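Local coordinates for succinoglycan biosynthesis protein (Bacillus cereus ATCC 14579, PDB 3B55) that is of unknown function but binds a calcium ion and belongs to the erythromycin esterase family, at residues Trp293-Leu298 against Glu330-Arg335; Thr341-Gly346 against Gly361-Asp366; Ser370-Phe375 against His402-Gly407. The protein carries 1 engineered substitution. All coordinates share one frame; numbering follows the deposited sequence.

Contact 1 (Trp293-Leu298 against Glu330-Arg335); sequences WTEEHL and EYYGKR
Tyr332 OH donates a 2.7 Å hydrogen bond to Glu295 OE1, joining helix 278-298 to the C-terminal end of helix 324-332. The hydroxyl meets OE1 on the anti side of the carboxylate, tilted out of its plane. OE1 sits at the edge of the tyrosine ring, 3.2 Å from CE2 of Tyr332, and the two flat groups stand 86° apart. Glu295 has CG anti to its backbone N and bends at chi2 (-72°), so that the carboxylate folds alongside the phenol. Its other oxygen makes a long salt bridge, Glu295 OE2 to Arg335 NH1 at 3.9 Å. The edge of the Tyr332 ring, at CD2, points at a face of the Arg335 guanidinium, while the preceding residue, Tyr331, brings CD1 over a face of the Tyr332 ring. Glu296 OE2 receives a weak hydrogen bond of 2.7 Å from Tyr331 OH. Lys292 adds a cation-pi contact to Tyr331; Arg335 is backbone-bonded to Ser76 and Ile77, and its NH1 has a weak second bond to Ser76 OG. Two glutamates face two phenols and an arginine, polar pairing near the surface; Arg335 would probably favour the charged form of Glu295, and less directly of Glu296.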
loop_
_atom_site.group_PDB
_atom_site.type_symbol
_atom_site.label_atom_id
_atom_site.label_comp_id
_atom_site.label_asym_id
_atom_site.label_seq_id
_atom_site.Cartn_x
_atom_site.Cartn_y
_atom_site.Cartn_z
ATOM N N TRP A 293 -10.829 0.019 7.236
ATOM C CA TRP A 293 -11.465 -1.101 7.926
ATOM C C TRP A 293 -10.467 -1.788 8.889
ATOM O O TRP A 293 -10.815 -2.137 10.018
ATOM C CB TRP A 293 -11.975 -2.116 6.900
ATOM C CG TRP A 293 -12.615 -3.303 7.527
ATOM C CD1 TRP A 293 -13.932 -3.450 7.852
ATOM C CD2 TRP A 293 -11.949 -4.475 8.009
ATOM N NE1 TRP A 293 -14.127 -4.639 8.513
ATOM C CE2 TRP A 293 -12.925 -5.287 8.625
ATOM C CE3 TRP A 293 -10.619 -4.915 7.984
ATOM C CZ2 TRP A 293 -12.615 -6.520 9.215
ATOM C CZ3 TRP A 293 -10.307 -6.144 8.573
ATOM C CH2 TRP A 293 -11.303 -6.930 9.181
ATOM N N THR A 294 -9.229 -1.971 8.438
ATOM C CA THR A 294 -8.194 -2.617 9.244
ATOM C C THR A 294 -7.912 -1.855 10.539
ATOM O O THR A 294 -7.936 -2.424 11.621
ATOM C CB THR A 294 -6.880 -2.742 8.450
ATOM O OG1 THR A 294 -7.123 -3.473 7.244
ATOM C CG2 THR A 294 -5.824 -3.480 9.276
ATOM N N GLU A 295 -7.624 -0.566 10.413
ATOM C CA GLU A 295 -7.345 0.281 11.564
ATOM C C GLU A 295 -8.551 0.304 12.514
ATOM O O GLU A 295 -8.404 0.169 13.731
ATOM C CB GLU A 295 -7.017 1.702 11.071
ATOM C CG GLU A 295 -6.548 2.706 12.131
ATOM C CD GLU A 295 -7.661 3.152 13.067
ATOM O OE1 GLU A 295 -8.763 3.460 12.567
ATOM O OE2 GLU A 295 -7.435 3.201 14.299
ATOM N N GLU A 296 -9.747 0.459 11.957
ATOM C CA GLU A 296 -10.945 0.524 12.781
ATOM C C GLU A 296 -11.292 -0.779 13.497
ATOM O O GLU A 296 -11.809 -0.749 14.612
ATOM C CB GLU A 296 -12.142 1.002 11.949
ATOM C CG GLU A 296 -11.947 2.376 11.323
ATOM C CD GLU A 296 -13.259 3.031 10.902
ATOM O OE1 GLU A 296 -13.996 2.426 10.094
ATOM O OE2 GLU A 296 -13.544 4.154 11.375
ATOM N N HIS A 297 -11.010 -1.918 12.869
ATOM C CA HIS A 297 -11.324 -3.198 13.492
ATOM C C HIS A 297 -10.148 -3.937 14.114
ATOM O O HIS A 297 -10.342 -4.701 15.049
ATOM C CB HIS A 297 -12.004 -4.134 12.492
ATOM C CG HIS A 297 -13.336 -3.644 12.017
ATOM N ND1 HIS A 297 -13.469 -2.573 11.159
ATOM C CD2 HIS A 297 -14.593 -4.055 12.304
ATOM C CE1 HIS A 297 -14.752 -2.342 10.942
ATOM N NE2 HIS A 297 -15.455 -3.227 11.625
ATOM N N LEU A 298 -8.933 -3.711 13.621
ATOM C CA LEU A 298 -7.774 -4.417 14.161
ATOM C C LEU A 298 -6.736 -3.560 14.878
ATOM O O LEU A 298 -5.823 -4.095 15.495
ATOM C CB LEU A 298 -7.098 -5.239 13.054
ATOM C CG LEU A 298 -8.025 -6.190 12.289
ATOM C CD1 LEU A 298 -7.210 -6.988 11.286
ATOM C CD2 LEU A 298 -8.749 -7.133 13.253
ATOM N N GLU A 330 -7.988 12.862 4.830
ATOM C CA GLU A 330 -9.289 13.502 4.948
ATOM C C GLU A 330 -10.138 12.919 6.081
ATOM O O GLU A 330 -10.874 13.638 6.757
ATOM C CB GLU A 330 -10.022 13.387 3.601
ATOM C CG GLU A 330 -11.470 13.863 3.588
ATOM C CD GLU A 330 -12.005 14.001 2.170
ATOM O OE1 GLU A 330 -11.650 13.157 1.312
ATOM O OE2 GLU A 330 -12.781 14.947 1.915
ATOM N N TYR A 331 -10.035 11.616 6.303
ATOM C CA TYR A 331 -10.816 11.005 7.368
ATOM C C TYR A 331 -10.085 11.003 8.709
ATOM O O TYR A 331 -10.684 11.270 9.749
ATOM C CB TYR A 331 -11.208 9.576 6.981
ATOM C CG TYR A 331 -11.966 8.833 8.056
ATOM C CD1 TYR A 331 -11.293 8.158 9.068
ATOM C CD2 TYR A 331 -13.363 8.819 8.069
ATOM C CE1 TYR A 331 -11.981 7.485 10.072
ATOM C CE2 TYR A 331 -14.067 8.148 9.070
ATOM C CZ TYR A 331 -13.367 7.482 10.071
ATOM O OH TYR A 331 -14.044 6.823 11.075
ATOM N N TYR A 332 -8.786 10.726 8.693
ATOM C CA TYR A 332 -8.032 10.677 9.941
ATOM C C TYR A 332 -7.434 11.984 10.434
ATOM O O TYR A 332 -7.283 12.185 11.639
ATOM C CB TYR A 332 -6.924 9.621 9.854
ATOM C CG TYR A 332 -7.440 8.199 9.883
ATOM C CD1 TYR A 332 -7.656 7.486 8.705
ATOM C CD2 TYR A 332 -7.740 7.579 11.092
ATOM C CE1 TYR A 332 -8.156 6.187 8.734
ATOM C CE2 TYR A 332 -8.244 6.290 11.136
ATOM C CZ TYR A 332 -8.451 5.600 9.958
ATOM O OH TYR A 332 -8.975 4.333 10.012
ATOM N N GLY A 333 -7.095 12.879 9.521
ATOM C CA GLY A 333 -6.511 14.128 9.964
ATOM C C GLY A 333 -5.153 13.850 10.578
ATOM O O GLY A 333 -4.323 13.187 9.961
ATOM N N LYS A 334 -4.921 14.326 11.798
ATOM C CA LYS A 334 -3.631 14.112 12.435
ATOM C C LYS A 334 -3.431 12.669 12.878
ATOM O O LYS A 334 -2.368 12.316 13.376
ATOM C CB LYS A 334 -3.461 15.046 13.639
ATOM C CG LYS A 334 -4.394 14.735 14.787
ATOM C CD LYS A 334 -4.321 15.794 15.869
ATOM C CE LYS A 334 -5.251 15.455 17.025
ATOM N NZ LYS A 334 -5.299 16.545 18.033
ATOM N N ARG A 335 -4.442 11.827 12.703
ATOM C CA ARG A 335 -4.280 10.439 13.102
ATOM C C ARG A 335 -3.579 9.605 12.036
ATOM O O ARG A 335 -3.162 8.481 12.301
ATOM C CB ARG A 335 -5.627 9.820 13.483
ATOM C CG ARG A 335 -6.133 10.311 14.841
ATOM C CD ARG A 335 -7.084 9.301 15.476
ATOM N NE ARG A 335 -8.307 9.162 14.695
ATOM C CZ ARG A 335 -8.924 8.007 14.479
ATOM N NH1 ARG A 335 -8.422 6.885 14.986
ATOM N NH2 ARG A 335 -10.042 7.979 13.762
#

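Contact 2 (Thr341-Gly346 against Gly361-Asp366); sequences TSVYEG and GTLKSD
Ser365 CB approaches the Tyr344 ring obliquely, 3.6 Å from Tyr344 CD1, and CG of Glu345 lies over one face of that ring, toward the rim. This is the base of a beta hairpin, strands 346-351 and 357-362, which branches off where strand 336-344 of the large mixed sheet turns a corner at Glu345. Leu363 N closes the base with a nearly linear 2.8 Å bond to Gly346 O (178° at the hydrogen). Gly346 adopts backbone angles at which a CB would be pressed against the carbonyl O of Glu345. Leu363 CB lies 3.3 Å from Tyr344 O. With CG anti to the carbonyl carbon (chi1 -71°), Leu363 brings CD1 across Val343 CG2 at 3.6 Å. Val436 touches both of these apolar side chains. Water helps to join the diverging backbones; one molecule links Tyr344 O with Ser365 N, another bridges Gly346 N and Leu363 O, and a third spans Tyr344 OH and Ser365 O. Beyond Leu363 the chain makes an inverse gamma turn centred on Ser365, whose OG donates to Tyr344 O at 2.7 Å, in the carbonyl plane and on a lone pair.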
loop_
_atom_site.group_PDB
_atom_site.type_symbol
_atom_site.label_atom_id
_atom_site.label_comp_id
_atom_site.label_asym_id
_atom_site.label_seq_id
_atom_site.Cartn_x
_atom_site.Cartn_y
_atom_site.Cartn_z
ATOM N N THR A 341 9.328 7.746 0.598
ATOM C CA THR A 341 10.748 7.508 0.337
ATOM C C THR A 341 11.116 8.234 -0.940
ATOM O O THR A 341 10.257 8.471 -1.793
ATOM C CB THR A 341 11.076 6.000 0.172
ATOM O OG1 THR A 341 10.086 5.366 -0.649
ATOM C CG2 THR A 341 11.135 5.320 1.535
ATOM N N SER A 342 12.384 8.610 -1.066
ATOM C CA SER A 342 12.830 9.313 -2.254
ATOM C C SER A 342 14.220 8.836 -2.654
ATOM O O SER A 342 15.012 8.401 -1.816
ATOM C CB SER A 342 12.821 10.820 -2.006
ATOM O OG SER A 342 12.885 11.533 -3.231
ATOM N N VAL A 343 14.516 8.930 -3.940
ATOM C CA VAL A 343 15.790 8.461 -4.445
ATOM C C VAL A 343 16.586 9.550 -5.144
ATOM O O VAL A 343 16.158 10.702 -5.213
ATOM C CB VAL A 343 15.555 7.300 -5.419
ATOM C CG1 VAL A 343 14.956 6.112 -4.671
ATOM C CG2 VAL A 343 14.615 7.745 -6.531
ATOM N N TYR A 344 17.745 9.166 -5.671
ATOM C CA TYR A 344 18.623 10.089 -6.375
ATOM C C TYR A 344 19.357 9.411 -7.536
ATOM O O TYR A 344 19.089 9.698 -8.701
ATOM C CB TYR A 344 19.623 10.699 -5.390
ATOM C CG TYR A 344 20.585 11.677 -6.020
ATOM C CD1 TYR A 344 20.125 12.704 -6.844
ATOM C CD2 TYR A 344 21.959 11.570 -5.802
ATOM C CE1 TYR A 344 21.007 13.599 -7.440
ATOM C CE2 TYR A 344 22.853 12.463 -6.391
ATOM C CZ TYR A 344 22.370 13.474 -7.207
ATOM O OH TYR A 344 23.250 14.357 -7.790
ATOM N N GLU A 345 20.276 8.504 -7.224
ATOM C CA GLU A 345 21.018 7.810 -8.270
ATOM C C GLU A 345 20.884 6.299 -8.128
ATOM O O GLU A 345 20.548 5.790 -7.053
ATOM C CB GLU A 345 22.503 8.193 -8.229
ATOM C CG GLU A 345 22.789 9.677 -8.438
ATOM C CD GLU A 345 24.279 10.005 -8.386
ATOM O OE1 GLU A 345 24.964 9.512 -7.464
ATOM O OE2 GLU A 345 24.758 10.764 -9.258
ATOM N N GLY A 346 21.137 5.583 -9.223
ATOM C CA GLY A 346 21.046 4.135 -9.181
ATOM C C GLY A 346 20.174 3.507 -10.251
ATOM O O GLY A 346 19.721 4.179 -11.178
ATOM N N GLY A 361 15.743 0.241 -15.364
ATOM C CA GLY A 361 15.556 1.602 -14.911
ATOM C C GLY A 361 16.848 2.227 -14.438
ATOM O O GLY A 361 17.619 1.606 -13.708
ATOM N N THR A 362 17.097 3.459 -14.873
ATOM C CA THR A 362 18.293 4.181 -14.462
ATOM C C THR A 362 17.849 5.564 -14.029
ATOM O O THR A 362 17.170 6.268 -14.774
ATOM C CB THR A 362 19.294 4.327 -15.608
ATOM O OG1 THR A 362 19.543 3.045 -16.190
ATOM C CG2 THR A 362 20.609 4.903 -15.089
ATOM N N LEU A 363 18.219 5.952 -12.818
ATOM C CA LEU A 363 17.838 7.264 -12.315
ATOM C C LEU A 363 18.642 8.375 -12.977
ATOM O O LEU A 363 19.858 8.256 -13.130
ATOM C CB LEU A 363 18.026 7.317 -10.796
ATOM C CG LEU A 363 17.016 6.497 -9.992
ATOM C CD1 LEU A 363 17.380 6.507 -8.514
ATOM C CD2 LEU A 363 15.629 7.083 -10.209
ATOM N N LYS A 364 17.943 9.433 -13.387
ATOM C CA LYS A 364 18.564 10.601 -14.014
ATOM C C LYS A 364 18.048 11.857 -13.319
ATOM O O LYS A 364 17.133 12.517 -13.814
ATOM C CB LYS A 364 18.216 10.699 -15.505
ATOM C CG LYS A 364 18.578 9.490 -16.338
ATOM C CD LYS A 364 18.599 9.822 -17.830
ATOM C CE LYS A 364 19.751 10.762 -18.199
ATOM N NZ LYS A 364 19.509 12.193 -17.861
ATOM N N SER A 365 18.617 12.173 -12.162
ATOM C CA SER A 365 18.208 13.355 -11.419
ATOM C C SER A 365 19.101 14.501 -11.871
ATOM O O SER A 365 19.904 15.029 -11.106
ATOM C CB SER A 365 18.366 13.118 -9.924
ATOM O OG SER A 365 17.721 11.919 -9.546
ATOM N N ASP A 366 18.942 14.865 -13.137
ATOM C CA ASP A 366 19.700 15.928 -13.787
ATOM C C ASP A 366 19.167 17.325 -13.458
ATOM O O ASP A 366 19.932 18.283 -13.359
ATOM C CB ASP A 366 19.636 15.722 -15.303
ATOM C CG ASP A 366 18.200 15.743 -15.837
ATOM O OD1 ASP A 366 17.342 15.007 -15.298
ATOM O OD2 ASP A 366 17.923 16.490 -16.802
HETATM O O HOH W 1 20.560 10.468 -11.171
HETATM O O HOH W 2 22.635 14.628 -10.325
HETATM O O HOH W 3 21.776 7.092 -11.570
#

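Contact 3 (Ser370-Phe375 against His402-Gly407); sequences SYNYIF and HPIFAG
Tyr371 lays its ring against His402 in an offset edge-to-face pair, the histidine edge directed at the tyrosine face with centroids 5.5 Å apart and planes at 84°. The contact sets the N-terminus of helix 371-376, capped by Ser370, beside strand 402-405 of a short antiparallel pair with strand 418-421; helix and strand run nearly perpendicular. Tyr371 holds CG anti to its carbonyl carbon (chi1 -71°), which carries the ring toward the His402 end of the strand. There CE2 of Tyr371 comes within 3.4 Å of His402 CB, and Ile404 CB lies at the ring edge, 4.1 Å from Tyr371 CD2. The phenol oxygen goes further, to Leu423 N and Ile421 O, while Trp397 meets both the tyrosine and the histidine rings.

The first turn of the helix is also tied to the strand through its backbone: Tyr371 N donates to Pro403 O at 3.1 Å. The same oxygen receives a CA-H contact from Ser370, with Ser370 CA 3.2 Å from Pro403 O. Ser370 turns OG between its backbone N and carbonyl carbon (chi1 72°), where it accepts a weak 3.3 Å capping bond from Tyr373 N and is hydrogen-bonded to Asp367 O. Asn372 inserts its amide beside Ile404 and the CB of Phe405. Ile404 extends CG1 toward that amide. Phe405 instead sends CG anti to its own backbone N, leading its ring away from the helix to an edge-to-face meeting with Tyr348. On one face of this ring, over its centre, Gly407 N lies 3.6 Å above the plane.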
loop_
_atom_site.group_PDB
_atom_site.type_symbol
_atom_site.label_atom_id
_atom_site.label_comp_id
_atom_site.label_asym_id
_atom_site.label_seq_id
_atom_site.Cartn_x
_atom_site.Cartn_y
_atom_site.Cartn_z
ATOM N N SER A 370 14.448 19.712 -9.109
ATOM C CA SER A 370 13.682 18.586 -8.609
ATOM C C SER A 370 14.072 18.242 -7.177
ATOM O O SER A 370 15.200 18.502 -6.745
ATOM C CB SER A 370 13.878 17.364 -9.513
ATOM O OG SER A 370 15.168 16.796 -9.387
ATOM N N TYR A 371 13.118 17.683 -6.441
ATOM C CA TYR A 371 13.340 17.264 -5.069
ATOM C C TYR A 371 14.446 16.217 -5.000
ATOM O O TYR A 371 15.199 16.167 -4.026
ATOM C CB TYR A 371 12.053 16.681 -4.493
ATOM C CG TYR A 371 10.978 17.712 -4.239
ATOM C CD1 TYR A 371 11.114 18.642 -3.210
ATOM C CD2 TYR A 371 9.808 17.735 -4.998
ATOM C CE1 TYR A 371 10.111 19.556 -2.933
ATOM C CE2 TYR A 371 8.806 18.649 -4.737
ATOM C CZ TYR A 371 8.957 19.554 -3.699
ATOM O OH TYR A 371 7.935 20.426 -3.399
ATOM N N ASN A 372 14.535 15.385 -6.035
ATOM C CA ASN A 372 15.546 14.326 -6.111
ATOM C C ASN A 372 16.965 14.900 -6.087
ATOM O O ASN A 372 17.804 14.499 -5.274
ATOM C CB ASN A 372 15.339 13.515 -7.392
ATOM C CG ASN A 372 14.024 12.763 -7.393
ATOM O OD1 ASN A 372 13.931 11.656 -6.867
ATOM N ND2 ASN A 372 12.991 13.371 -7.969
ATOM N N TYR A 373 17.225 15.842 -6.984
ATOM C CA TYR A 373 18.537 16.473 -7.066
ATOM C C TYR A 373 18.869 17.185 -5.758
ATOM O O TYR A 373 19.949 17.008 -5.195
ATOM C CB TYR A 373 18.557 17.508 -8.191
ATOM C CG TYR A 373 19.900 18.181 -8.366
ATOM C CD1 TYR A 373 20.888 17.602 -9.159
ATOM C CD2 TYR A 373 20.198 19.382 -7.710
ATOM C CE1 TYR A 373 22.138 18.186 -9.297
ATOM C CE2 TYR A 373 21.454 19.983 -7.844
ATOM C CZ TYR A 373 22.419 19.371 -8.641
ATOM O OH TYR A 373 23.671 19.921 -8.774
ATOM N N ILE A 374 17.934 18.009 -5.297
ATOM C CA ILE A 374 18.118 18.777 -4.083
ATOM C C ILE A 374 18.384 17.907 -2.854
ATOM O O ILE A 374 19.369 18.131 -2.146
ATOM C CB ILE A 374 16.922 19.723 -3.893
ATOM C CG1 ILE A 374 16.955 20.766 -5.022
ATOM C CG2 ILE A 374 16.978 20.391 -2.526
ATOM C CD1 ILE A 374 15.749 21.686 -5.094
ATOM N N PHE A 375 17.527 16.921 -2.592
ATOM C CA PHE A 375 17.755 16.027 -1.457
ATOM C C PHE A 375 18.993 15.175 -1.759
ATOM O O PHE A 375 19.674 14.698 -0.852
ATOM C CB PHE A 375 16.542 15.113 -1.232
ATOM C CG PHE A 375 15.483 15.714 -0.347
ATOM C CD1 PHE A 375 15.496 15.491 1.024
ATOM C CD2 PHE A 375 14.489 16.530 -0.883
ATOM C CE1 PHE A 375 14.537 16.072 1.851
ATOM C CE2 PHE A 375 13.530 17.113 -0.072
ATOM C CZ PHE A 375 13.553 16.884 1.301
ATOM N N HIS A 402 7.093 21.107 -7.419
ATOM C CA HIS A 402 8.390 20.877 -8.046
ATOM C C HIS A 402 8.417 19.449 -8.587
ATOM O O HIS A 402 7.698 18.581 -8.108
ATOM C CB HIS A 402 9.523 21.088 -7.035
ATOM C CG HIS A 402 9.633 22.498 -6.543
ATOM N ND1 HIS A 402 10.055 23.534 -7.346
ATOM C CD2 HIS A 402 9.334 23.049 -5.341
ATOM C CE1 HIS A 402 10.009 24.664 -6.663
ATOM N NE2 HIS A 402 9.574 24.397 -5.444
ATOM N N PRO A 403 9.241 19.191 -9.608
ATOM C CA PRO A 403 9.344 17.861 -10.213
ATOM C C PRO A 403 9.928 16.806 -9.283
ATOM O O PRO A 403 10.812 17.088 -8.466
ATOM C CB PRO A 403 10.244 18.101 -11.419
ATOM C CG PRO A 403 10.013 19.562 -11.743
ATOM C CD PRO A 403 10.025 20.173 -10.376
ATOM N N ILE A 404 9.427 15.586 -9.413
ATOM C CA ILE A 404 9.914 14.478 -8.612
ATOM C C ILE A 404 9.735 13.197 -9.390
ATOM O O ILE A 404 8.765 13.037 -10.129
ATOM C CB ILE A 404 9.159 14.335 -7.277
ATOM C CG1 ILE A 404 9.834 13.246 -6.424
ATOM C CG2 ILE A 404 7.694 13.971 -7.542
ATOM C CD1 ILE A 404 9.413 13.222 -4.956
ATOM N N PHE A 405 10.688 12.290 -9.220
ATOM C CA PHE A 405 10.663 10.988 -9.868
ATOM C C PHE A 405 9.285 10.348 -9.606
ATOM O O PHE A 405 8.832 10.284 -8.470
ATOM C CB PHE A 405 11.806 10.155 -9.274
ATOM C CG PHE A 405 11.751 8.700 -9.616
ATOM C CD1 PHE A 405 11.969 8.260 -10.919
ATOM C CD2 PHE A 405 11.513 7.760 -8.619
ATOM C CE1 PHE A 405 11.955 6.903 -11.219
ATOM C CE2 PHE A 405 11.495 6.401 -8.908
ATOM C CZ PHE A 405 11.719 5.973 -10.209
ATOM N N ALA A 406 8.615 9.890 -10.664
ATOM C CA ALA A 406 7.286 9.293 -10.529
ATOM C C ALA A 406 7.291 7.837 -10.077
ATOM O O ALA A 406 6.446 7.421 -9.276
ATOM C CB ALA A 406 6.524 9.433 -11.841
ATOM N N GLY A 407 8.226 7.061 -10.607
ATOM C CA GLY A 407 8.331 5.672 -10.209
ATOM C C GLY A 407 7.255 4.702 -10.669
ATOM O O GLY A 407 6.968 3.724 -9.968
#

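In the fold
The three contacts come in series along the chain. Contact 1 lies apart, its centre 33 Å from that of contact 2 and 29 Å from that of contact 3, but helix 324-332 leads into strand 336-344 of the mixed sheet, whose far end lies in contact 2. Contacts 2 and 3 have centres only 8 Å apart and touch, Ser365 OG lying 3.6 Å from Asn372 CB. Hairpin base, helix 371-376 and strand 402-405 therefore form one packed cluster beside the sheet. Side chains of Val343 and Phe405 lie about 11 Å and 9 Å from that of calcium-binding His85, near the metal but not among its ligands, whereas contact 1 lies away from the site.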